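PDB 6QFJ: magnetosome membrane protein MamB, putative Co/Zn/Cd cation transporter. Cation diffusion facilitator family from Desulfamplus magnetovallimortis, which probably carries divalent metal cations across the magnetosome membrane as a cation diffusion facilitator, the chain here being its cytoplasmic C-terminal domain. Local coordinates for residues Thr17-Asp22 / Glu53-Glu58; Leu35-Asp40 / Glu65-Lys70; Ile39-Pro44 / Val73-Phe78. All coordinates share one frame; numbering follows the deposited sequence. Where two conformers were deposited one is given.

From the N terminus, helix 2-15 leads into the turn of Thr17-Asp22, which contact 1 pins to helix 49-66, closing a long loop that holds the hairpin of strands 22-31 and 34-43. Contacts 2 and 3 both start on strand 34-43. Contact 2 returns to its beginning from the end of helix 49-66, and contact 3 pairs its second half with strand 71-79, completing a right-handed beta-alpha-beta unit. Contact 1 crosses both of the others along the chain. It abuts contact 3, where Ser21 and Asp22 bond to Tyr42, while contact 2 lies across the chain's centre from it, their centres about 16 Å apart.

Contact 1 (Thr17-Asp22 / Glu53-Glu58); sequences TPSISD and ERIKKE
Ser19 and Glu58 meet through a single hydrogen bond, in which OG of Ser19 donates to OE1 of Glu58 over 3.0 Å. The hydroxyl reaches this oxygen on its syn side, about 25° out of the carboxylate plane. With chi1 at 63°, OG sits between the backbone N and the carbonyl carbon of Ser19, and this rotation turns it to the helix. The same carboxylate oxygen has an apolar neighbour, CG2 of Thr17, at 3.8 Å.

Beside this polar pair lies Ile55, one helical turn earlier. Its CD1 rests 3.7 Å from the carbonyl O of Ser19, its CG1 runs alongside the serine hydroxymethyl group, and its CG2 branch touches CG1 of Ile20 at 4.2 Å. One isoleucine thus touches both the more exposed polar pair and the buried Ile20.

The second shell is the turn itself. Thr17 to Ile20 form a type I beta turn, closed by a bond from Ile20 N to Thr17 O of 3.1 Å, which presents Ser19 and Ile20 to the helix together. Thr17 OG1 is bonded to Val13 O, tying the turn back to the preceding helix.

Around these residues, Ile20 also packs on Leu14 of helix 2-15 and Leu41 of strand 34-43, placing the connection where both helices meet the sheet.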
loop_
_atom_site.group_PDB
_atom_site.type_symbol
_atom_site.label_atom_id
_atom_site.label_comp_id
_atom_site.label_asym_id
_atom_site.label_seq_id
_atom_site.Cartn_x
_atom_site.Cartn_y
_atom_site.Cartn_z
ATOM N N THR A 17 -9.549 3.444 2.460
ATOM C CA THR A 17 -9.217 4.372 1.388
ATOM C C THR A 17 -10.097 4.004 0.194
ATOM O O THR A 17 -9.960 2.908 -0.387
ATOM C CB THR A 17 -7.733 4.298 1.125
ATOM O OG1 THR A 17 -7.072 4.649 2.338
ATOM C CG2 THR A 17 -7.260 5.304 0.033
ATOM N N PRO A 18 -11.029 4.909 -0.189
ATOM C CA PRO A 18 -11.998 4.519 -1.207
ATOM C C PRO A 18 -11.454 4.140 -2.610
ATOM O O PRO A 18 -12.109 3.370 -3.322
ATOM C CB PRO A 18 -12.957 5.697 -1.312
ATOM C CG PRO A 18 -12.197 6.857 -0.759
ATOM C CD PRO A 18 -11.244 6.291 0.292
ATOM N N SER A 19 -10.296 4.629 -3.007
ATOM C CA SER A 19 -9.767 4.258 -4.332
ATOM C C SER A 19 -9.222 2.803 -4.447
ATOM O O SER A 19 -8.895 2.312 -5.542
ATOM C CB SER A 19 -8.681 5.260 -4.722
ATOM O OG SER A 19 -7.599 5.212 -3.828
ATOM N N ILE A 20 -9.165 2.125 -3.317
ATOM C CA ILE A 20 -8.574 0.806 -3.193
ATOM C C ILE A 20 -9.674 -0.162 -2.895
ATOM O O ILE A 20 -10.418 0.026 -1.929
ATOM C CB ILE A 20 -7.523 0.800 -2.051
ATOM C CG1 ILE A 20 -6.327 1.617 -2.535
ATOM C CG2 ILE A 20 -7.084 -0.587 -1.640
ATOM C CD1 ILE A 20 -5.412 2.021 -1.397
ATOM N N SER A 21 -9.798 -1.226 -3.706
ATOM C CA SER A 21 -10.863 -2.243 -3.444
ATOM C C SER A 21 -10.517 -3.123 -2.256
ATOM O O SER A 21 -11.334 -3.461 -1.453
ATOM C CB SER A 21 -11.075 -3.123 -4.705
ATOM O OG SER A 21 -11.176 -2.265 -5.847
ATOM N N ASP A 22 -9.273 -3.485 -2.123
ATOM C CA ASP A 22 -8.829 -4.380 -1.017
ATOM C C ASP A 22 -7.304 -4.417 -0.990
ATOM O O ASP A 22 -6.645 -4.075 -1.982
ATOM C CB ASP A 22 -9.296 -5.845 -1.285
ATOM C CG ASP A 22 -10.650 -6.138 -0.684
ATOM O OD1 ASP A 22 -10.897 -5.802 0.479
ATOM O OD2 ASP A 22 -11.524 -6.699 -1.382
ATOM N N GLU A 53 -1.338 5.441 -11.297
ATOM C CA GLU A 53 -0.221 6.249 -10.803
ATOM C C GLU A 53 -0.620 7.180 -9.631
ATOM O O GLU A 53 0.074 7.249 -8.599
ATOM C CB GLU A 53 0.396 7.037 -11.979
ATOM C CG GLU A 53 1.246 6.095 -12.903
ATOM C CD GLU A 53 2.310 5.173 -12.221
ATOM O OE1 GLU A 53 2.271 3.952 -12.545
ATOM O OE2 GLU A 53 3.159 5.607 -11.388
ATOM N N ARG A 54 -1.770 7.814 -9.748
ATOM C CA ARG A 54 -2.331 8.574 -8.644
ATOM C C ARG A 54 -2.631 7.713 -7.390
ATOM O O ARG A 54 -2.276 8.104 -6.267
ATOM C CB ARG A 54 -3.453 9.406 -9.158
ATOM C CG ARG A 54 -2.941 10.573 -10.005
ATOM C CD ARG A 54 -4.193 11.029 -10.695
ATOM N NE ARG A 54 -3.841 12.143 -11.568
ATOM C CZ ARG A 54 -4.676 12.734 -12.387
ATOM N NH1 ARG A 54 -5.930 12.332 -12.448
ATOM N NH2 ARG A 54 -4.253 13.727 -13.139
ATOM N N ILE A 55 -3.121 6.493 -7.536
ATOM C CA ILE A 55 -3.295 5.645 -6.318
ATOM C C ILE A 55 -1.954 5.286 -5.691
ATOM O O ILE A 55 -1.810 5.245 -4.424
ATOM C CB ILE A 55 -4.041 4.355 -6.693
ATOM C CG1 ILE A 55 -5.479 4.684 -7.016
ATOM C CG2 ILE A 55 -3.981 3.308 -5.575
ATOM C CD1 ILE A 55 -6.212 3.591 -7.714
ATOM N N LYS A 56 -0.935 4.970 -6.532
ATOM C CA LYS A 56 0.430 4.656 -5.956
ATOM C C LYS A 56 1.019 5.792 -5.185
ATOM O O LYS A 56 1.585 5.605 -4.130
ATOM C CB LYS A 56 1.429 4.287 -7.035
ATOM C CG LYS A 56 1.012 3.014 -7.716
ATOM C CD LYS A 56 2.013 2.603 -8.760
ATOM C CE LYS A 56 1.558 1.275 -9.319
ATOM N NZ LYS A 56 2.418 0.894 -10.465
ATOM N N LYS A 57 0.813 6.996 -5.680
ATOM C CA LYS A 57 1.172 8.213 -4.961
ATOM C C LYS A 57 0.443 8.349 -3.621
ATOM O O LYS A 57 1.063 8.720 -2.585
ATOM C CB LYS A 57 0.965 9.456 -5.874
ATOM C CG LYS A 57 1.981 9.466 -7.073
ATOM C CD LYS A 57 3.206 10.320 -6.804
ATOM C CE LYS A 57 4.301 9.538 -6.092
ATOM N NZ LYS A 57 5.332 10.375 -5.394
ATOM N N GLU A 58 -0.884 8.080 -3.602
ATOM C CA GLU A 58 -1.628 8.092 -2.284
ATOM C C GLU A 58 -1.123 7.101 -1.320
ATOM O O GLU A 58 -1.006 7.379 -0.101
ATOM C CB GLU A 58 -3.159 7.813 -2.441
ATOM C CG GLU A 58 -4.016 9.007 -2.837
ATOM C CD GLU A 58 -5.580 8.724 -2.854
ATOM O OE1 GLU A 58 -5.972 7.516 -2.752
ATOM O OE2 GLU A 58 -6.407 9.711 -2.903
#

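Contact 2 (Leu35-Asp40 / Glu65-Lys70); sequences LEFEID and EIVDRK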
loop_
_atom_site.group_PDB
_atom_site.type_symbol
_atom_site.label_atom_id
_atom_site.label_comp_id
_atom_site.label_asym_id
_atom_site.label_seq_id
_atom_site.Cartn_x
_atom_site.Cartn_y
_atom_site.Cartn_z
ATOM N N LEU A 35 13.264 1.075 6.333
ATOM C CA LEU A 35 12.193 0.152 6.181
ATOM C C LEU A 35 11.696 0.084 4.738
ATOM O O LEU A 35 11.243 1.100 4.165
ATOM C CB LEU A 35 11.050 0.544 7.077
ATOM C CG LEU A 35 11.247 0.148 8.518
ATOM C CD1 LEU A 35 10.136 0.784 9.338
ATOM C CD2 LEU A 35 11.219 -1.385 8.655
ATOM N N GLU A 36 11.747 -1.109 4.176
ATOM C CA GLU A 36 11.246 -1.372 2.825
ATOM C C GLU A 36 9.855 -1.978 2.848
ATOM O O GLU A 36 9.640 -3.031 3.444
ATOM C CB GLU A 36 12.174 -2.307 2.075
ATOM C CG GLU A 36 13.402 -1.555 1.577
ATOM C CD GLU A 36 14.496 -2.416 1.008
ATOM O OE1 GLU A 36 14.396 -3.643 1.131
ATOM O OE2 GLU A 36 15.450 -1.818 0.477
ATOM N N PHE A 37 8.932 -1.313 2.196
ATOM C CA PHE A 37 7.549 -1.822 2.114
ATOM C C PHE A 37 7.207 -2.233 0.694
ATOM O O PHE A 37 7.564 -1.531 -0.270
ATOM C CB PHE A 37 6.561 -0.785 2.560
ATOM C CG PHE A 37 6.627 -0.501 4.020
ATOM C CD1 PHE A 37 7.475 0.500 4.502
ATOM C CD2 PHE A 37 5.799 -1.154 4.891
ATOM C CE1 PHE A 37 7.526 0.763 5.828
ATOM C CE2 PHE A 37 5.857 -0.871 6.249
ATOM C CZ PHE A 37 6.744 0.064 6.721
ATOM N N GLU A 38 6.581 -3.403 0.566
ATOM C CA GLU A 38 5.976 -3.879 -0.684
ATOM C C GLU A 38 4.521 -4.009 -0.444
ATOM O O GLU A 38 4.080 -4.791 0.439
ATOM C CB GLU A 38 6.566 -5.224 -1.115
ATOM C CG GLU A 38 8.026 -5.072 -1.551
ATOM C CD GLU A 38 8.753 -6.381 -1.739
ATOM O OE1 GLU A 38 8.486 -7.349 -1.021
ATOM O OE2 GLU A 38 9.625 -6.414 -2.598
ATOM N N ILE A 39 3.754 -3.224 -1.174
ATOM C CA ILE A 39 2.327 -3.171 -0.987
ATOM C C ILE A 39 1.623 -3.607 -2.280
ATOM O O ILE A 39 1.803 -2.965 -3.365
ATOM C CB ILE A 39 1.879 -1.762 -0.609
ATOM C CG1 ILE A 39 2.750 -1.232 0.521
ATOM C CG2 ILE A 39 0.392 -1.753 -0.270
ATOM C CD1 ILE A 39 2.148 -1.096 1.875
ATOM N N ASP A 40 0.828 -4.679 -2.170
ATOM C CA ASP A 40 -0.011 -5.150 -3.264
ATOM C C ASP A 40 -1.463 -4.852 -2.988
ATOM O O ASP A 40 -1.975 -5.219 -1.934
ATOM C CB ASP A 40 0.220 -6.662 -3.475
ATOM C CG ASP A 40 1.633 -6.972 -3.929
ATOM O OD1 ASP A 40 2.384 -6.015 -4.316
ATOM O OD2 ASP A 40 2.054 -8.133 -3.830
ATOM N N GLU A 65 3.610 9.178 5.950
ATOM C CA GLU A 65 3.036 9.813 7.085
ATOM C C GLU A 65 3.056 8.925 8.311
ATOM O O GLU A 65 3.311 9.391 9.419
ATOM C CB GLU A 65 1.596 10.288 6.838
ATOM C CG GLU A 65 1.010 10.993 8.072
ATOM C CD GLU A 65 -0.388 11.587 7.812
ATOM O OE1 GLU A 65 -0.724 11.850 6.649
ATOM O OE2 GLU A 65 -1.154 11.840 8.791
ATOM N N ILE A 66 2.748 7.659 8.153
ATOM C CA ILE A 66 2.684 6.756 9.332
ATOM C C ILE A 66 4.026 6.355 9.892
ATOM O O ILE A 66 4.200 6.288 11.099
ATOM C CB ILE A 66 1.867 5.514 8.968
ATOM C CG1 ILE A 66 0.462 5.966 8.723
ATOM C CG2 ILE A 66 1.925 4.454 10.071
ATOM C CD1 ILE A 66 -0.549 4.880 8.720
ATOM N N VAL A 67 4.977 6.060 9.032
ATOM C CA VAL A 67 6.303 5.623 9.442
ATOM C C VAL A 67 7.243 6.816 9.598
ATOM O O VAL A 67 7.546 7.509 8.628
ATOM C CB VAL A 67 6.837 4.646 8.349
ATOM C CG1 VAL A 67 8.151 4.087 8.735
ATOM C CG2 VAL A 67 5.858 3.521 8.073
ATOM N N ASP A 68 7.769 6.991 10.796
ATOM C CA ASP A 68 8.618 8.126 11.118
ATOM C C ASP A 68 9.982 8.016 10.404
ATOM O O ASP A 68 10.510 8.988 9.834
ATOM C CB ASP A 68 8.870 8.166 12.630
ATOM C CG ASP A 68 7.668 7.653 13.461
ATOM O OD1 ASP A 68 7.352 6.434 13.372
ATOM O OD2 ASP A 68 7.051 8.459 14.198
ATOM N N ARG A 69 10.521 6.815 10.409
ATOM C CA ARG A 69 11.826 6.547 9.813
ATOM C C ARG A 69 11.815 6.523 8.294
ATOM O O ARG A 69 10.760 6.456 7.639
ATOM C CB ARG A 69 12.315 5.172 10.264
ATOM C CG ARG A 69 11.381 4.543 11.290
ATOM C CD ARG A 69 12.003 3.345 12.034
ATOM N NE ARG A 69 13.074 2.712 11.304
ATOM C CZ ARG A 69 13.503 1.495 11.569
ATOM N NH1 ARG A 69 14.478 0.989 10.828
ATOM N NH2 ARG A 69 12.948 0.775 12.533
ATOM N N LYS A 70 13.001 6.523 7.758
ATOM C CA LYS A 70 13.197 6.462 6.333
ATOM C C LYS A 70 12.627 5.154 5.775
ATOM O O LYS A 70 12.813 4.073 6.359
ATOM C CB LYS A 70 14.686 6.569 5.974
ATOM C CG LYS A 70 14.917 6.613 4.475
ATOM C CD LYS A 70 16.351 6.830 4.032
ATOM C CE LYS A 70 16.419 6.605 2.530
ATOM N NZ LYS A 70 17.385 7.445 1.767
#
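Val67 sets one methyl against each of Leu35 and Phe37, the inward-facing residues at the start of strand 34-43. CG1 meets CD1 of Leu35 at 3.9 Å, while CG2 comes against the CZ end of the Phe37 ring at 3.8 Å, approaching it obliquely. Setting CG1 anti to the backbone N (chi1 -176°) lets the valine serve both neighbours, one branch to each. This is the close-packed part, and it is buried: Ile10 and Tyr6 of helix 2-15 and Ile63 of helix 49-66 add to the same apolar cluster. Val67 is also the first residue to leave helical geometry, so this apolar contact falls where the helix gives way to the loop leading into strand 71-79.

Toward solvent the contact becomes looser. The Arg69 side chain crosses that of Leu35 at about a right angle and lays one guanidinium face over it, with CG of Leu35 4.0 Å from CZ of Arg69 and above the centre of the group. Its NH1 has weak polar partners in Gln33 O and, at long range, Glu30. Replacing Arg69 with an alanine would probably leave the outer side of Leu35 without its flat cover and Gln33 O without that weak bond. Lys70 gives its backbone here, its carbonyl O accepting from Leu35 N at 3.0 Å with an N-H...O angle of 160°, whereas its side chain leads away.

The chemistry is therefore graded: aliphatic and aromatic carbon inside, a cationic plane laid on leucine outside, and one backbone bond that begins the pairing of strands 34-43 and 71-79 just as the crossover returns to the sheet.

Contact 3 (Ile39-Pro44 / Val73-Phe78); sequences IDLYVP and VKVRLF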
loop_
_atom_site.group_PDB
_atom_site.type_symbol
_atom_site.label_atom_id
_atom_site.label_comp_id
_atom_site.label_asym_id
_atom_site.label_seq_id
_atom_site.Cartn_x
_atom_site.Cartn_y
_atom_site.Cartn_z
ATOM N N ILE A 39 3.754 -3.224 -1.174
ATOM C CA ILE A 39 2.327 -3.171 -0.987
ATOM C C ILE A 39 1.623 -3.607 -2.280
ATOM O O ILE A 39 1.803 -2.965 -3.365
ATOM C CB ILE A 39 1.879 -1.762 -0.609
ATOM C CG1 ILE A 39 2.750 -1.232 0.521
ATOM C CG2 ILE A 39 0.392 -1.753 -0.270
ATOM C CD1 ILE A 39 2.148 -1.096 1.875
ATOM N N ASP A 40 0.828 -4.679 -2.170
ATOM C CA ASP A 40 -0.011 -5.150 -3.264
ATOM C C ASP A 40 -1.463 -4.852 -2.988
ATOM O O ASP A 40 -1.975 -5.219 -1.934
ATOM C CB ASP A 40 0.220 -6.662 -3.475
ATOM C CG ASP A 40 1.633 -6.972 -3.929
ATOM O OD1 ASP A 40 2.384 -6.015 -4.316
ATOM O OD2 ASP A 40 2.054 -8.133 -3.830
ATOM N N LEU A 41 -2.134 -4.222 -3.945
ATOM C CA LEU A 41 -3.545 -3.827 -3.820
ATOM C C LEU A 41 -4.396 -4.258 -4.953
ATOM O O LEU A 41 -3.932 -4.366 -6.079
ATOM C CB LEU A 41 -3.657 -2.321 -3.793
ATOM C CG LEU A 41 -2.737 -1.646 -2.751
ATOM C CD1 LEU A 41 -2.755 -0.198 -2.938
ATOM C CD2 LEU A 41 -3.168 -2.011 -1.369
ATOM N N TYR A 42 -5.674 -4.529 -4.649
ATOM C CA TYR A 42 -6.697 -4.729 -5.642
ATOM C C TYR A 42 -7.347 -3.439 -5.911
ATOM O O TYR A 42 -7.660 -2.684 -5.014
ATOM C CB TYR A 42 -7.801 -5.744 -5.125
ATOM C CG TYR A 42 -7.338 -7.164 -5.035
ATOM C CD1 TYR A 42 -6.960 -7.831 -6.166
ATOM C CD2 TYR A 42 -7.192 -7.829 -3.824
ATOM C CE1 TYR A 42 -6.493 -9.106 -6.108
ATOM C CE2 TYR A 42 -6.740 -9.131 -3.737
ATOM C CZ TYR A 42 -6.399 -9.759 -4.901
ATOM O OH TYR A 42 -5.953 -11.047 -4.897
ATOM N N VAL A 43 -7.580 -3.163 -7.174
ATOM C CA VAL A 43 -8.279 -1.950 -7.597
ATOM C C VAL A 43 -9.266 -2.345 -8.693
ATOM O O VAL A 43 -9.174 -3.454 -9.251
ATOM C CB VAL A 43 -7.312 -0.943 -8.180
ATOM C CG1 VAL A 43 -6.306 -0.539 -7.111
ATOM C CG2 VAL A 43 -6.568 -1.554 -9.359
ATOM N N PRO A 44 -10.147 -1.417 -9.085
ATOM C CA PRO A 44 -11.182 -1.761 -10.066
ATOM C C PRO A 44 -10.500 -2.086 -11.345
ATOM O O PRO A 44 -9.519 -1.400 -11.719
ATOM C CB PRO A 44 -12.036 -0.492 -10.170
ATOM C CG PRO A 44 -11.893 0.150 -8.823
ATOM C CD PRO A 44 -10.449 -0.187 -8.364
ATOM N N VAL A 73 9.072 2.390 -0.721
ATOM C CA VAL A 73 7.720 1.864 -0.899
ATOM C C VAL A 73 7.571 1.390 -2.323
ATOM O O VAL A 73 7.709 2.160 -3.263
ATOM C CB VAL A 73 6.608 2.922 -0.605
ATOM C CG1 VAL A 73 5.228 2.270 -0.743
ATOM C CG2 VAL A 73 6.755 3.459 0.785
ATOM N N LYS A 74 7.287 0.121 -2.486
ATOM C CA LYS A 74 7.015 -0.395 -3.816
ATOM C C LYS A 74 5.514 -0.855 -3.862
ATOM O O LYS A 74 5.092 -1.723 -3.083
ATOM C CB LYS A 74 7.976 -1.511 -4.081
ATOM C CG LYS A 74 7.611 -2.475 -5.177
ATOM C CD LYS A 74 7.880 -1.906 -6.558
ATOM C CE LYS A 74 7.675 -3.028 -7.592
ATOM N NZ LYS A 74 6.870 -2.581 -8.744
ATOM N N VAL A 75 4.740 -0.297 -4.789
ATOM C CA VAL A 75 3.282 -0.573 -4.831
ATOM C C VAL A 75 2.964 -1.308 -6.126
ATOM O O VAL A 75 3.383 -0.838 -7.188
ATOM C CB VAL A 75 2.466 0.728 -4.783
ATOM C CG1 VAL A 75 0.948 0.484 -4.709
ATOM C CG2 VAL A 75 2.881 1.551 -3.602
ATOM N N ARG A 76 2.226 -2.425 -6.026
ATOM C CA ARG A 76 1.749 -3.099 -7.212
ATOM C C ARG A 76 0.239 -3.110 -7.217
ATOM O O ARG A 76 -0.358 -3.401 -6.209
ATOM C CB ARG A 76 2.308 -4.501 -7.312
ATOM C CG ARG A 76 3.828 -4.507 -7.555
ATOM C CD ARG A 76 4.358 -5.876 -7.849
ATOM N NE ARG A 76 4.019 -6.809 -6.778
ATOM C CZ ARG A 76 4.161 -8.149 -6.860
ATOM N NH1 ARG A 76 3.809 -8.929 -5.835
ATOM N NH2 ARG A 76 4.679 -8.724 -7.971
ATOM N N LEU A 77 -0.372 -2.853 -8.370
ATOM C CA LEU A 77 -1.863 -2.826 -8.480
ATOM C C LEU A 77 -2.336 -4.037 -9.324
ATOM O O LEU A 77 -1.790 -4.333 -10.405
ATOM C CB LEU A 77 -2.336 -1.566 -9.139
ATOM C CG LEU A 77 -1.852 -0.244 -8.515
ATOM C CD1 LEU A 77 -2.479 0.890 -9.276
ATOM C CD2 LEU A 77 -2.225 -0.173 -7.086
ATOM N N PHE A 78 -3.353 -4.721 -8.792
ATOM C CA PHE A 78 -3.970 -5.865 -9.433
ATOM C C PHE A 78 -5.454 -5.628 -9.606
ATOM O O PHE A 78 -6.091 -4.993 -8.785
ATOM C CB PHE A 78 -3.747 -7.092 -8.540
ATOM C CG PHE A 78 -2.329 -7.486 -8.423
ATOM C CD1 PHE A 78 -1.738 -8.377 -9.309
ATOM C CD2 PHE A 78 -1.562 -6.966 -7.406
ATOM C CE1 PHE A 78 -0.394 -8.733 -9.180
ATOM C CE2 PHE A 78 -0.236 -7.314 -7.264
ATOM C CZ PHE A 78 0.369 -8.214 -8.140
#
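Ile39-Val43 and Val73-Phe78 run parallel, the axes of these short segments 28° apart, with Ile39 level with Val75 and Tyr42 level with Phe78, and five backbone hydrogen bonds join them, from the one between Ile39 N and Lys74 O (2.8 Å) to the one between Val43 N and Phe78 O (2.9 Å).

On the sheet face bearing Asp40 and Arg76, the two side chains lie alongside each other and point the same way. Arg76 grips the carboxylate side-on with two nitrogens: NE reaches OD1 of Asp40 at 3.1 Å, and NH1 reaches OD2 at 2.8 Å. The planes of the two groups are turned 49° apart, so OD1 is met from above the carboxylate plane although it lies in the plane of the guanidinium. A bend at chi3 (-56°) folds the arginine back to this position. CZ of Phe78 then lies 4.0 Å over one guanidinium face, and CE2 of the same ring comes 3.8 Å from CG of Asp40. Lys24 on strand 22-31 makes a cation-pi contact with this ring, adding another positive charge near the pair.

Strands 34-43 and 71-79 are the two parallel strands of a beta-alpha-beta crossover, with helix 49-66 as the connection, in the alpha-beta C-terminal domain of a cation diffusion facilitator. The helices cover the opposite face, which carries Ile39, Leu41, Val75 and Leu77. There CD1 of Leu41 touches both CG1 of Val75 and CD2 of Leu77, and CD2 of Leu77 also meets CG1 of Val43 at 4.1 Å. Val59 and Leu14 close over Leu41 from the two helices.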